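Ubiquitin conjugating enzyme (Agrocybe aegerita, PDB 3WE5) probably accepts activated ubiquitin from an E1 enzyme as a cysteine thioester and passes it on to target proteins, as E2 ubiquitin-conjugating enzymes do. Local coordinates at residues Q76-A81 against A89-V94; W56-E61 against S126-C131; Y107-I112 against R155-N160; P101-V106 against Q135-S140; N65-G70 against K142-P147. One frame throughout, in Å; residues are numbered along the deposited sequence.

Overall arrangement
From the N terminus, strand 55-61 opens interaction 2 and the loop 65-70 opens interaction 5 before interaction 1 pairs strand 72-78 with strand 89-92 and closes the shortest loop. Interaction 1 nests inside interactions 2 and 5. The loop after the sheet then opens interactions 4 and 3 in turn. Helix 127-140 closes interaction 2 against the sheet and, further on, interaction 4 against 101-106; segment 142-147 closes interaction 5, within which interaction 4 is nested, and 155-160 closes interaction 3 last. Interaction 2 crosses interactions 3, 4 and 5, and interaction 3 also crosses 4 and 5, interlocking sheet, central helix and C-terminal region.

Interaction 1 of 5, residues Q76-A81 against A89-V94; sequences QFRFDA and AVQFVV
Gln76 and Arg78 pair with Gln91 and Ala89 through four backbone hydrogen bonds, two to each pair; Arg78 N to Ala89 O and Ala89 N to Arg78 O are both 2.8 Å long. Between them Phe77 and Val90 form the non-hydrogen-bonded pair, their CA atoms 4.7 Å apart. The two strands make the last hairpin of the four-stranded antiparallel meander of the ubiquitin-conjugating (UBC) fold. Apolar contact lies mainly on the side of Phe77 and Val90, which faces helix 127-140: Val90 CG1 sits over the Phe77 ring in a CH-pi contact, 4.3 Å from its centroid, while Val90 CG2 meets Phe77 CD2 at 3.6 Å. Apart from these, Val93 CG2 touches Gln76 CB at 3.8 Å. The other side, with Gln76, Arg78, Gln91 and the small Ala89, gathers the polar side chains. Gln91, its CG placed between the backbone N and the carbonyl carbon (chi1 64°), brings OE1 to Arg78 NH2 at 2.9 Å, tilted 16° from the guanidinium plane. A water in that plane accepts from Arg78 NE and Gln76 NE2 and donates to Ala89 O and, at a doubtfully short distance, Gln91 OE1. Arg78 NH1 forms a salt bridge with Asp159.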
# COMPACT_ATOMS: atom_id res chain seq x y z
N GLN A 76 -19.03 -6.90 4.74
CA GLN A 76 -20.26 -6.91 3.95
C GLN A 76 -19.98 -7.49 2.57
O GLN A 76 -18.96 -7.19 1.97
CB GLN A 76 -20.74 -5.46 3.82
CG GLN A 76 -21.99 -5.23 2.95
CD GLN A 76 -22.24 -3.73 2.83
OE1 GLN A 76 -22.77 -3.11 3.74
NE2 GLN A 76 -21.79 -3.13 1.73
N PHE A 77 -20.88 -8.37 2.13
CA PHE A 77 -20.89 -8.92 0.77
C PHE A 77 -22.10 -8.37 0.05
O PHE A 77 -23.21 -8.47 0.57
CB PHE A 77 -21.01 -10.43 0.80
CG PHE A 77 -19.76 -11.11 1.25
CD1 PHE A 77 -19.38 -11.08 2.57
CD2 PHE A 77 -18.97 -11.79 0.33
CE1 PHE A 77 -18.19 -11.72 2.97
CE2 PHE A 77 -17.82 -12.41 0.71
CZ PHE A 77 -17.41 -12.36 2.03
N ARG A 78 -21.90 -7.82 -1.14
CA ARG A 78 -23.04 -7.51 -2.02
C ARG A 78 -22.96 -8.33 -3.31
O ARG A 78 -21.87 -8.44 -3.90
CB ARG A 78 -23.08 -6.01 -2.33
CG ARG A 78 -23.63 -5.18 -1.19
CD ARG A 78 -23.79 -3.72 -1.57
NE ARG A 78 -22.51 -3.04 -1.59
CZ ARG A 78 -22.33 -1.78 -1.99
NH1 ARG A 78 -23.37 -1.08 -2.44
NH2 ARG A 78 -21.13 -1.24 -1.96
N PHE A 79 -24.09 -8.89 -3.73
CA PHE A 79 -24.15 -9.81 -4.89
C PHE A 79 -24.98 -9.20 -6.01
O PHE A 79 -26.09 -8.72 -5.76
CB PHE A 79 -24.77 -11.16 -4.49
CG PHE A 79 -24.18 -11.75 -3.22
CD1 PHE A 79 -22.93 -12.36 -3.25
CD2 PHE A 79 -24.86 -11.68 -2.01
CE1 PHE A 79 -22.35 -12.87 -2.08
CE2 PHE A 79 -24.30 -12.23 -0.84
CZ PHE A 79 -23.05 -12.81 -0.88
N ASP A 80 -24.46 -9.21 -7.23
CA ASP A 80 -25.31 -8.79 -8.36
C ASP A 80 -25.96 -9.98 -9.05
O ASP A 80 -25.79 -11.12 -8.62
CB ASP A 80 -24.56 -7.86 -9.33
CG ASP A 80 -23.42 -8.55 -10.06
OD1 ASP A 80 -23.50 -9.76 -10.34
OD2 ASP A 80 -22.41 -7.88 -10.37
N ALA A 81 -26.71 -9.76 -10.13
CA ALA A 81 -27.48 -10.85 -10.73
C ALA A 81 -26.63 -11.88 -11.48
O ALA A 81 -27.16 -12.93 -11.89
CB ALA A 81 -28.57 -10.29 -11.66
N ALA A 89 -19.11 -7.95 -4.31
CA ALA A 89 -18.51 -6.69 -3.89
C ALA A 89 -18.34 -6.80 -2.38
O ALA A 89 -19.31 -7.01 -1.66
CB ALA A 89 -19.42 -5.55 -4.23
N VAL A 90 -17.11 -6.71 -1.92
CA VAL A 90 -16.81 -7.00 -0.52
C VAL A 90 -16.07 -5.84 0.15
O VAL A 90 -15.07 -5.34 -0.39
CB VAL A 90 -15.96 -8.29 -0.43
CG1 VAL A 90 -15.67 -8.65 1.04
CG2 VAL A 90 -16.65 -9.44 -1.11
N GLN A 91 -16.54 -5.41 1.31
CA GLN A 91 -15.91 -4.31 2.02
C GLN A 91 -16.16 -4.43 3.52
O GLN A 91 -17.19 -5.00 3.96
CB GLN A 91 -16.42 -2.96 1.50
CG GLN A 91 -17.91 -2.76 1.73
CD GLN A 91 -18.54 -1.88 0.66
OE1 GLN A 91 -19.07 -2.38 -0.34
NE2 GLN A 91 -18.50 -0.57 0.87
N PHE A 92 -15.22 -3.93 4.31
CA PHE A 92 -15.45 -3.79 5.74
C PHE A 92 -16.41 -2.62 5.92
O PHE A 92 -16.31 -1.61 5.19
CB PHE A 92 -14.13 -3.57 6.50
CG PHE A 92 -13.28 -4.82 6.58
CD1 PHE A 92 -13.58 -5.82 7.51
CD2 PHE A 92 -12.22 -5.02 5.71
CE1 PHE A 92 -12.80 -7.00 7.59
CE2 PHE A 92 -11.43 -6.18 5.79
CZ PHE A 92 -11.72 -7.17 6.72
N VAL A 93 -17.32 -2.78 6.86
CA VAL A 93 -18.31 -1.75 7.20
C VAL A 93 -17.71 -0.66 8.07
O VAL A 93 -16.99 -0.93 9.05
CB VAL A 93 -19.55 -2.38 7.85
CG1 VAL A 93 -20.55 -1.31 8.32
CG2 VAL A 93 -20.23 -3.31 6.88
N VAL A 94 -17.97 0.59 7.69
CA VAL A 94 -17.42 1.70 8.46
C VAL A 94 -18.50 2.67 8.91
O VAL A 94 -18.22 3.83 9.23
CB VAL A 94 -16.31 2.45 7.69
CG1 VAL A 94 -15.12 1.54 7.48
CG2 VAL A 94 -16.83 2.98 6.34
O HOH W 1 -20.23 -4.59 -0.43

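Interaction 2 of 5, residues W56-E61 against S126-C131; sequences WLFTIE and SVIAVC
Phe58 is the centre of the contact between strand 55-61 and the N-terminal part of helix 127-140, whose short axes pass 10.9 Å apart at 31°. Cys131 SG lies over the middle of the Phe58 ring, 3.9 Å from its centroid and 11° off the normal, a sulfur-aromatic contact. With SG anti to the carbonyl carbon (chi1 -74°), the Cys131 thiol drops from the helix onto that face. Val127 CG1 packs hardest, 3.4 Å from Phe58 CE1 and close to CZ as well, and Ile128 CD1 reaches Phe58 CE2 at 3.8 Å. Packing is slacker at the two ends: Trp56 CZ3 is 4.0 Å from Val127 CG2, and Ile60 CD1 is 4.0 Å from Cys131 CB. Trp56 turns its indole nitrogen elsewhere, to Asp52 O. Leu57 and Thr59 lie on the far side of the strand and are partly exposed, as are Ser126, just before the helix, and Ala129 in its first turn. There Ser126 is the N-cap, its OG accepting from Ala129 N at 3.1 Å. The contact joins sheet and central helix of the UBC fold across its core. Between these two segments it consists of aliphatic, aromatic and thiol surfaces, so its cohesion rests on dispersion and burial.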
# COMPACT_ATOMS: atom_id res chain seq x y z
N TRP A 56 -25.14 -9.67 2.44
CA TRP A 56 -24.91 -10.43 3.68
C TRP A 56 -23.85 -9.74 4.53
O TRP A 56 -22.96 -9.04 4.03
CB TRP A 56 -24.41 -11.85 3.36
CG TRP A 56 -25.38 -12.77 2.66
CD1 TRP A 56 -26.68 -12.52 2.29
CD2 TRP A 56 -25.10 -14.12 2.27
NE1 TRP A 56 -27.22 -13.63 1.68
CE2 TRP A 56 -26.27 -14.63 1.66
CE3 TRP A 56 -23.97 -14.95 2.37
CZ2 TRP A 56 -26.34 -15.94 1.13
CZ3 TRP A 56 -24.03 -16.24 1.85
CH2 TRP A 56 -25.23 -16.73 1.24
N LEU A 57 -23.94 -9.95 5.85
CA LEU A 57 -22.94 -9.43 6.78
C LEU A 57 -22.36 -10.56 7.64
O LEU A 57 -23.10 -11.41 8.14
CB LEU A 57 -23.60 -8.43 7.73
CG LEU A 57 -24.16 -7.15 7.10
CD1 LEU A 57 -24.95 -6.36 8.18
CD2 LEU A 57 -23.07 -6.31 6.50
N PHE A 58 -21.04 -10.52 7.81
CA PHE A 58 -20.31 -11.42 8.72
C PHE A 58 -19.51 -10.59 9.73
O PHE A 58 -19.18 -9.43 9.49
CB PHE A 58 -19.30 -12.26 7.92
CG PHE A 58 -19.91 -13.26 7.02
CD1 PHE A 58 -20.40 -12.88 5.77
CD2 PHE A 58 -20.02 -14.59 7.39
CE1 PHE A 58 -20.96 -13.81 4.92
CE2 PHE A 58 -20.58 -15.54 6.55
CZ PHE A 58 -21.08 -15.14 5.30
N THR A 59 -19.17 -11.19 10.87
CA THR A 59 -18.07 -10.65 11.67
C THR A 59 -16.84 -11.52 11.44
O THR A 59 -16.96 -12.72 11.27
CB THR A 59 -18.39 -10.55 13.16
OG1 THR A 59 -18.71 -11.83 13.67
CG2 THR A 59 -19.55 -9.61 13.38
N ILE A 60 -15.68 -10.87 11.43
CA ILE A 60 -14.41 -11.55 11.19
C ILE A 60 -13.51 -11.22 12.38
O ILE A 60 -13.21 -10.05 12.66
CB ILE A 60 -13.73 -11.02 9.94
CG1 ILE A 60 -14.63 -11.24 8.70
CG2 ILE A 60 -12.34 -11.66 9.75
CD1 ILE A 60 -14.96 -12.69 8.40
N GLU A 61 -13.08 -12.27 13.08
CA GLU A 61 -12.06 -12.10 14.12
C GLU A 61 -10.85 -12.90 13.71
O GLU A 61 -10.97 -14.05 13.29
CB GLU A 61 -12.56 -12.61 15.47
CG GLU A 61 -11.49 -12.52 16.55
CD GLU A 61 -12.04 -12.71 17.95
OE1 GLU A 61 -13.28 -12.70 18.10
OE2 GLU A 61 -11.21 -12.88 18.88
N SER A 126 -16.28 -19.28 -2.86
CA SER A 126 -17.54 -19.14 -2.15
C SER A 126 -17.40 -17.97 -1.21
O SER A 126 -16.32 -17.44 -1.02
CB SER A 126 -17.84 -20.38 -1.32
OG SER A 126 -16.83 -20.59 -0.33
N VAL A 127 -18.52 -17.55 -0.63
CA VAL A 127 -18.47 -16.47 0.32
C VAL A 127 -17.55 -16.82 1.51
O VAL A 127 -16.73 -15.99 1.95
CB VAL A 127 -19.89 -16.18 0.82
CG1 VAL A 127 -19.82 -15.19 1.98
CG2 VAL A 127 -20.70 -15.61 -0.34
N ILE A 128 -17.70 -18.03 2.02
CA ILE A 128 -16.88 -18.46 3.17
C ILE A 128 -15.40 -18.52 2.79
O ILE A 128 -14.55 -18.10 3.57
CB ILE A 128 -17.37 -19.79 3.73
CG1 ILE A 128 -18.75 -19.58 4.36
CG2 ILE A 128 -16.39 -20.33 4.78
CD1 ILE A 128 -18.73 -18.78 5.67
N ALA A 129 -15.08 -18.98 1.59
CA ALA A 129 -13.67 -18.90 1.12
C ALA A 129 -13.12 -17.49 1.12
O ALA A 129 -11.97 -17.26 1.50
CB ALA A 129 -13.51 -19.56 -0.29
N VAL A 130 -13.90 -16.51 0.70
CA VAL A 130 -13.47 -15.14 0.76
C VAL A 130 -13.23 -14.70 2.22
O VAL A 130 -12.25 -14.03 2.51
CB VAL A 130 -14.51 -14.21 0.11
CG1 VAL A 130 -14.11 -12.74 0.28
CG2 VAL A 130 -14.65 -14.55 -1.37
N CYS A 131 -14.16 -15.06 3.11
CA CYS A 131 -14.00 -14.70 4.53
C CYS A 131 -12.70 -15.24 5.10
O CYS A 131 -11.97 -14.52 5.82
CB CYS A 131 -15.14 -15.30 5.34
SG CYS A 131 -16.75 -14.43 5.12

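Interaction 3 of 5, residues Y107-I112 against R155-N160; sequences YSNGHI and RTAPDN
Asn109 and His111 turn their side chains onto the backbone and methyl group of 157-160. Asn109 ND2 touches Ala157 CB at 3.5 Å. A chi1 of 70° tucks the Asn109 amide back over its own loop: ND2 lies 3.3 Å above the centre of the His111 ring, and OD1 accepts from His111 N at 3.1 Å, with N standing well above the plane of the amide. That Asx turn overlaps a type I turn from Tyr107 to Gly110, where Gly110 takes a positive phi of 94°. In the UBC fold this loop follows the sheet and precedes the central helix, and 157-160 carries the chain from the end of helix 150-156 back beside the sheet, where Asn160 touches Ala89. The His111 ring is directed at 157-160. Its edge meets Pro158 O, 3.2 Å from CE1 and near the ring plane, while ND1 is hydrogen-bonded to Tyr153 OH, which fixes the rotation of the ring.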
# COMPACT_ATOMS: atom_id res chain seq x y z
N TYR A 107 -8.57 -0.03 2.68
CA TYR A 107 -8.73 1.42 2.69
C TYR A 107 -9.55 1.87 3.89
O TYR A 107 -10.30 1.08 4.47
CB TYR A 107 -9.34 1.88 1.36
CG TYR A 107 -8.35 1.74 0.23
CD1 TYR A 107 -7.33 2.67 0.07
CD2 TYR A 107 -8.41 0.67 -0.65
CE1 TYR A 107 -6.40 2.56 -0.94
CE2 TYR A 107 -7.48 0.54 -1.67
CZ TYR A 107 -6.48 1.49 -1.81
OH TYR A 107 -5.55 1.38 -2.81
N SER A 108 -9.41 3.13 4.29
CA SER A 108 -10.10 3.64 5.48
C SER A 108 -11.62 3.69 5.28
O SER A 108 -12.38 3.78 6.25
CB SER A 108 -9.55 5.02 5.86
OG SER A 108 -9.78 5.95 4.81
N ASN A 109 -12.07 3.64 4.03
CA ASN A 109 -13.48 3.58 3.73
C ASN A 109 -13.98 2.14 3.70
O ASN A 109 -15.13 1.89 3.36
CB ASN A 109 -13.80 4.28 2.40
CG ASN A 109 -13.27 3.53 1.19
OD1 ASN A 109 -12.44 2.62 1.31
ND2 ASN A 109 -13.73 3.94 0.01
N GLY A 110 -13.11 1.19 4.01
CA GLY A 110 -13.52 -0.21 4.10
C GLY A 110 -13.30 -1.03 2.84
O GLY A 110 -13.41 -2.27 2.88
N HIS A 111 -13.02 -0.36 1.72
CA HIS A 111 -12.78 -1.07 0.47
C HIS A 111 -11.51 -1.91 0.60
O HIS A 111 -10.57 -1.53 1.31
CB HIS A 111 -12.64 -0.09 -0.68
CG HIS A 111 -13.92 0.60 -1.04
ND1 HIS A 111 -14.07 1.32 -2.20
CD2 HIS A 111 -15.11 0.65 -0.39
CE1 HIS A 111 -15.31 1.79 -2.25
NE2 HIS A 111 -15.95 1.41 -1.17
N ILE A 112 -11.48 -3.03 -0.11
CA ILE A 112 -10.39 -3.99 0.06
C ILE A 112 -9.67 -4.24 -1.25
O ILE A 112 -10.31 -4.48 -2.28
CB ILE A 112 -10.95 -5.34 0.56
CG1 ILE A 112 -11.67 -5.18 1.91
CG2 ILE A 112 -9.83 -6.40 0.62
CD1 ILE A 112 -12.60 -6.34 2.26
N ARG A 155 -10.96 9.73 -1.47
CA ARG A 155 -11.61 10.98 -1.89
C ARG A 155 -12.55 10.80 -3.07
O ARG A 155 -13.62 11.39 -3.12
CB ARG A 155 -10.55 12.03 -2.26
CG ARG A 155 -9.87 12.69 -1.08
CD ARG A 155 -9.19 13.99 -1.50
NE ARG A 155 -7.95 13.75 -2.23
CZ ARG A 155 -6.76 13.59 -1.64
NH1 ARG A 155 -6.67 13.64 -0.31
NH2 ARG A 155 -5.68 13.38 -2.38
N THR A 156 -12.13 9.97 -4.03
CA THR A 156 -12.88 9.82 -5.28
C THR A 156 -13.55 8.44 -5.41
O THR A 156 -14.14 8.12 -6.44
CB THR A 156 -11.94 10.04 -6.49
OG1 THR A 156 -12.65 9.81 -7.71
CG2 THR A 156 -10.76 9.09 -6.42
N ALA A 157 -13.49 7.65 -4.34
CA ALA A 157 -13.99 6.27 -4.38
C ALA A 157 -15.52 6.14 -4.54
O ALA A 157 -16.28 6.81 -3.84
CB ALA A 157 -13.51 5.49 -3.16
N PRO A 158 -15.95 5.26 -5.44
CA PRO A 158 -17.37 5.03 -5.74
C PRO A 158 -18.06 4.20 -4.66
O PRO A 158 -17.37 3.58 -3.85
CB PRO A 158 -17.31 4.23 -7.04
CG PRO A 158 -16.03 3.45 -6.91
CD PRO A 158 -15.07 4.35 -6.20
N ASP A 159 -19.40 4.18 -4.66
CA ASP A 159 -20.17 3.41 -3.69
C ASP A 159 -19.74 1.95 -3.68
O ASP A 159 -19.48 1.36 -2.63
CB ASP A 159 -21.68 3.47 -3.98
CG ASP A 159 -22.48 2.49 -3.11
OD1 ASP A 159 -22.60 2.74 -1.89
OD2 ASP A 159 -22.98 1.47 -3.64
N ASN A 160 -19.68 1.39 -4.88
CA ASN A 160 -19.35 -0.00 -5.04
C ASN A 160 -17.87 -0.11 -5.37
O ASN A 160 -17.40 0.51 -6.33
CB ASN A 160 -20.20 -0.60 -6.16
CG ASN A 160 -20.32 -2.10 -6.05
OD1 ASN A 160 -19.37 -2.82 -6.32
ND2 ASN A 160 -21.50 -2.58 -5.66

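Interaction 4 of 5, residues P101-V106 against Q135-S140; sequences PVHPHV and QSMLAS
Met137 and Leu138 of helix 127-140 pack on the His103-Pro104-His105 turn of the UBC fold, which corresponds to the His-Pro-Asn motif of most E2 enzymes, with His in place of Asn as in UBE2W. Met137 extends from the helix and bends at chi3 (84°), which brings CE over one face of the His103 ring, 4.1 Å from its centroid; Pro104 CD covers the opposite face. On the way, Met137 CG passes His103 CE1 at 3.5 Å and SD meets His105 CB, while CE ends on Val106 CG2 at 3.7 Å. Met137 O accepts from His103 NE2 at 3.1 Å, a bent bond (136°) with the donor well above the carbonyl plane; at the other ring nitrogen, His103 ND1 accepts from His105 N at 2.9 Å. Leu138 follows, its CD2 lodged between Pro101 CB and His103 CD2, 3.8 Å from each. Ser140 gives a second bond to the Met137 carbonyl, with OG reaching Met137 O at 2.8 Å from the face opposite His103 NE2.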
# COMPACT_ATOMS: atom_id res chain seq x y z
N PRO A 101 -10.29 -2.46 9.59
CA PRO A 101 -8.97 -2.79 10.15
C PRO A 101 -7.90 -1.94 9.48
O PRO A 101 -8.00 -1.67 8.27
CB PRO A 101 -8.80 -4.27 9.77
CG PRO A 101 -9.78 -4.50 8.64
CD PRO A 101 -10.92 -3.59 8.89
N VAL A 102 -6.90 -1.50 10.24
CA VAL A 102 -5.78 -0.78 9.65
C VAL A 102 -4.80 -1.80 9.08
O VAL A 102 -4.15 -2.55 9.82
CB VAL A 102 -5.08 0.13 10.67
CG1 VAL A 102 -3.95 0.90 9.99
CG2 VAL A 102 -6.08 1.10 11.25
N HIS A 103 -4.73 -1.85 7.75
CA HIS A 103 -4.02 -2.90 7.04
C HIS A 103 -3.64 -2.35 5.67
O HIS A 103 -4.38 -1.56 5.10
CB HIS A 103 -4.94 -4.12 6.88
CG HIS A 103 -4.28 -5.29 6.24
ND1 HIS A 103 -4.18 -5.44 4.87
CD2 HIS A 103 -3.67 -6.38 6.77
CE1 HIS A 103 -3.53 -6.55 4.60
NE2 HIS A 103 -3.22 -7.15 5.73
N PRO A 104 -2.47 -2.76 5.14
CA PRO A 104 -1.98 -2.20 3.87
C PRO A 104 -2.84 -2.50 2.64
O PRO A 104 -2.64 -1.88 1.60
CB PRO A 104 -0.61 -2.86 3.69
CG PRO A 104 -0.20 -3.27 5.05
CD PRO A 104 -1.46 -3.64 5.76
N HIS A 105 -3.76 -3.46 2.75
CA HIS A 105 -4.66 -3.76 1.64
C HIS A 105 -6.10 -3.35 1.92
O HIS A 105 -7.00 -3.65 1.13
CB HIS A 105 -4.57 -5.24 1.29
CG HIS A 105 -3.29 -5.61 0.61
ND1 HIS A 105 -3.17 -5.72 -0.76
CD2 HIS A 105 -2.06 -5.86 1.12
CE1 HIS A 105 -1.93 -6.04 -1.07
NE2 HIS A 105 -1.23 -6.14 0.05
N VAL A 106 -6.32 -2.63 3.02
CA VAL A 106 -7.66 -2.16 3.39
C VAL A 106 -7.73 -0.65 3.50
O VAL A 106 -7.04 -0.05 4.31
CB VAL A 106 -8.15 -2.80 4.71
CG1 VAL A 106 -9.60 -2.34 5.01
CG2 VAL A 106 -8.11 -4.32 4.59
N GLN A 135 -9.47 -13.15 6.38
CA GLN A 135 -9.02 -13.39 7.75
C GLN A 135 -7.52 -13.68 7.77
O GLN A 135 -6.79 -13.14 8.61
CB GLN A 135 -9.78 -14.57 8.34
CG GLN A 135 -9.58 -14.84 9.85
CD GLN A 135 -10.28 -16.11 10.24
OE1 GLN A 135 -10.23 -17.11 9.50
NE2 GLN A 135 -10.95 -16.10 11.39
N SER A 136 -7.08 -14.52 6.84
CA SER A 136 -5.66 -14.88 6.69
C SER A 136 -4.79 -13.72 6.23
O SER A 136 -3.62 -13.61 6.63
CB SER A 136 -5.52 -16.03 5.68
OG SER A 136 -6.12 -17.22 6.17
N MET A 137 -5.34 -12.86 5.38
CA MET A 137 -4.64 -11.66 4.96
C MET A 137 -4.39 -10.74 6.15
O MET A 137 -3.30 -10.17 6.29
CB MET A 137 -5.47 -10.92 3.89
CG MET A 137 -4.95 -9.53 3.53
SD MET A 137 -6.21 -8.55 2.68
CE MET A 137 -7.13 -7.90 4.06
N LEU A 138 -5.39 -10.61 7.02
CA LEU A 138 -5.22 -9.81 8.22
C LEU A 138 -4.18 -10.49 9.13
O LEU A 138 -3.31 -9.82 9.70
CB LEU A 138 -6.56 -9.61 8.95
CG LEU A 138 -7.64 -8.73 8.30
CD1 LEU A 138 -8.89 -8.70 9.17
CD2 LEU A 138 -7.14 -7.32 8.12
N ALA A 139 -4.23 -11.81 9.21
CA ALA A 139 -3.33 -12.55 10.10
C ALA A 139 -1.87 -12.39 9.67
O ALA A 139 -0.96 -12.43 10.50
CB ALA A 139 -3.71 -14.03 10.13
N SER A 140 -1.66 -12.22 8.37
CA SER A 140 -0.31 -12.15 7.80
C SER A 140 0.40 -10.82 8.06
O SER A 140 1.62 -10.73 7.92
CB SER A 140 -0.37 -12.43 6.30
OG SER A 140 -0.77 -11.27 5.59

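Interaction 5 of 5, residues N65-G70 against K142-P147; sequences NSQYQG and KKKERP
Gln67 and Lys144, on two irregular loops, bring their CA atoms within 6.8 Å, and an ST turn, with Ser66 OG accepting from Tyr68 N at 3.0 Å, shapes the first loop. The two side chains cross obliquely by their aliphatic parts: Lys144 CG touches Gln67 CB at 3.5 Å, and Lys144 CD comes equally near Gln67 O. Gln67 bends at chi2 (-68°), which carries its amide across the peptide of Lys142, with CD 3.7 Å from Lys142 O. Lys144 bends at chi3 and runs past Tyr68 in the opposite direction, its CE 4.1 Å from Tyr68 CE1. The Tyr68 ring, one face of which carries Gln67 CB, is buried, and its OH is hydrogen-bonded to Val102 O beside the His103 turn. In the UBC fold this joins the loop between strands 55-61 and 72-78 to the segment leaving helix 127-140, at the rim of the molecule. Lys143 NZ is hydrogen-bonded to Ser140 O of the second subunit. Lysine methylenes meet the Gln67 side chain and backbone, and its amide rests against Lys142 O, so the contact depends on van der Waals fit at a largely exposed surface, while the hydrogen bonds of Tyr68 OH and Lys143 NZ run elsewhere.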
# COMPACT_ATOMS: atom_id res chain seq x y z
N ASN A 65 -1.88 -15.40 16.95
CA ASN A 65 -1.15 -14.18 17.20
C ASN A 65 -1.23 -13.25 16.00
O ASN A 65 -0.87 -13.64 14.89
CB ASN A 65 0.31 -14.50 17.54
CG ASN A 65 0.46 -15.15 18.90
OD1 ASN A 65 0.14 -14.54 19.92
ND2 ASN A 65 0.95 -16.38 18.92
N SER A 66 -1.74 -12.05 16.22
CA SER A 66 -1.87 -11.08 15.14
C SER A 66 -1.92 -9.67 15.68
O SER A 66 -1.95 -9.44 16.90
CB SER A 66 -3.14 -11.35 14.34
OG SER A 66 -4.26 -10.82 15.02
N GLN A 67 -1.99 -8.72 14.75
CA GLN A 67 -2.09 -7.31 15.10
C GLN A 67 -3.52 -6.89 15.42
O GLN A 67 -3.77 -5.73 15.73
CB GLN A 67 -1.55 -6.47 13.95
CG GLN A 67 -0.06 -6.72 13.66
CD GLN A 67 0.82 -6.23 14.79
OE1 GLN A 67 0.81 -5.04 15.13
NE2 GLN A 67 1.59 -7.14 15.39
N TYR A 68 -4.46 -7.83 15.34
CA TYR A 68 -5.88 -7.53 15.49
C TYR A 68 -6.49 -8.42 16.57
O TYR A 68 -7.69 -8.71 16.55
CB TYR A 68 -6.61 -7.72 14.15
CG TYR A 68 -5.89 -7.07 12.99
CD1 TYR A 68 -6.10 -5.73 12.69
CD2 TYR A 68 -5.00 -7.79 12.20
CE1 TYR A 68 -5.44 -5.13 11.64
CE2 TYR A 68 -4.33 -7.19 11.16
CZ TYR A 68 -4.55 -5.86 10.88
OH TYR A 68 -3.89 -5.26 9.83
N GLN A 69 -5.67 -8.85 17.53
CA GLN A 69 -6.11 -9.77 18.57
C GLN A 69 -7.33 -9.23 19.31
O GLN A 69 -7.36 -8.07 19.71
CB GLN A 69 -4.95 -10.05 19.55
CG GLN A 69 -5.09 -11.33 20.35
CD GLN A 69 -6.10 -11.23 21.47
OE1 GLN A 69 -6.22 -10.18 22.12
NE2 GLN A 69 -6.86 -12.30 21.70
N GLY A 70 -8.35 -10.07 19.46
CA GLY A 70 -9.53 -9.74 20.23
C GLY A 70 -10.53 -8.78 19.61
O GLY A 70 -11.47 -8.35 20.26
N LYS A 142 2.34 -7.92 9.71
CA LYS A 142 3.25 -7.80 10.84
C LYS A 142 3.27 -6.39 11.40
O LYS A 142 3.78 -6.15 12.49
CB LYS A 142 4.66 -8.26 10.45
CG LYS A 142 4.77 -9.76 10.14
CD LYS A 142 4.63 -10.63 11.39
CE LYS A 142 4.77 -12.12 11.08
NZ LYS A 142 3.56 -12.68 10.40
N LYS A 143 2.69 -5.45 10.65
CA LYS A 143 2.66 -4.05 11.07
C LYS A 143 1.46 -3.30 10.49
O LYS A 143 1.31 -3.19 9.28
CB LYS A 143 3.95 -3.34 10.65
CG LYS A 143 3.87 -1.82 10.74
CD LYS A 143 5.01 -1.19 9.94
CE LYS A 143 6.33 -1.86 10.28
NZ LYS A 143 7.48 -1.32 9.51
N LYS A 144 0.61 -2.79 11.38
CA LYS A 144 -0.59 -2.08 10.98
C LYS A 144 -0.30 -0.73 10.35
O LYS A 144 0.18 0.18 11.02
CB LYS A 144 -1.48 -1.86 12.20
CG LYS A 144 -1.96 -3.13 12.88
CD LYS A 144 -2.85 -2.80 14.06
CE LYS A 144 -3.96 -1.86 13.63
NZ LYS A 144 -4.72 -1.29 14.78
N GLU A 145 -0.60 -0.60 9.06
CA GLU A 145 -0.52 0.69 8.39
C GLU A 145 -1.52 0.69 7.25
O GLU A 145 -1.87 -0.36 6.74
CB GLU A 145 0.90 0.96 7.87
CG GLU A 145 1.36 0.03 6.76
CD GLU A 145 2.77 0.34 6.31
OE1 GLU A 145 3.44 1.16 6.98
OE2 GLU A 145 3.20 -0.22 5.29
N ARG A 146 -2.01 1.87 6.88
CA ARG A 146 -2.97 1.99 5.79
C ARG A 146 -2.25 1.86 4.46
O ARG A 146 -1.01 1.94 4.42
CB ARG A 146 -3.70 3.34 5.90
CG ARG A 146 -4.68 3.38 7.09
CD ARG A 146 -5.21 4.78 7.37
NE ARG A 146 -6.24 4.76 8.41
CZ ARG A 146 -6.00 4.88 9.72
NH1 ARG A 146 -4.76 5.01 10.18
NH2 ARG A 146 -7.01 4.85 10.58
N PRO A 147 -3.01 1.62 3.36
CA PRO A 147 -2.43 1.61 2.01
C PRO A 147 -1.74 2.94 1.70
O PRO A 147 -2.15 3.97 2.23
CB PRO A 147 -3.65 1.49 1.11
CG PRO A 147 -4.65 0.74 1.94
CD PRO A 147 -4.43 1.22 3.35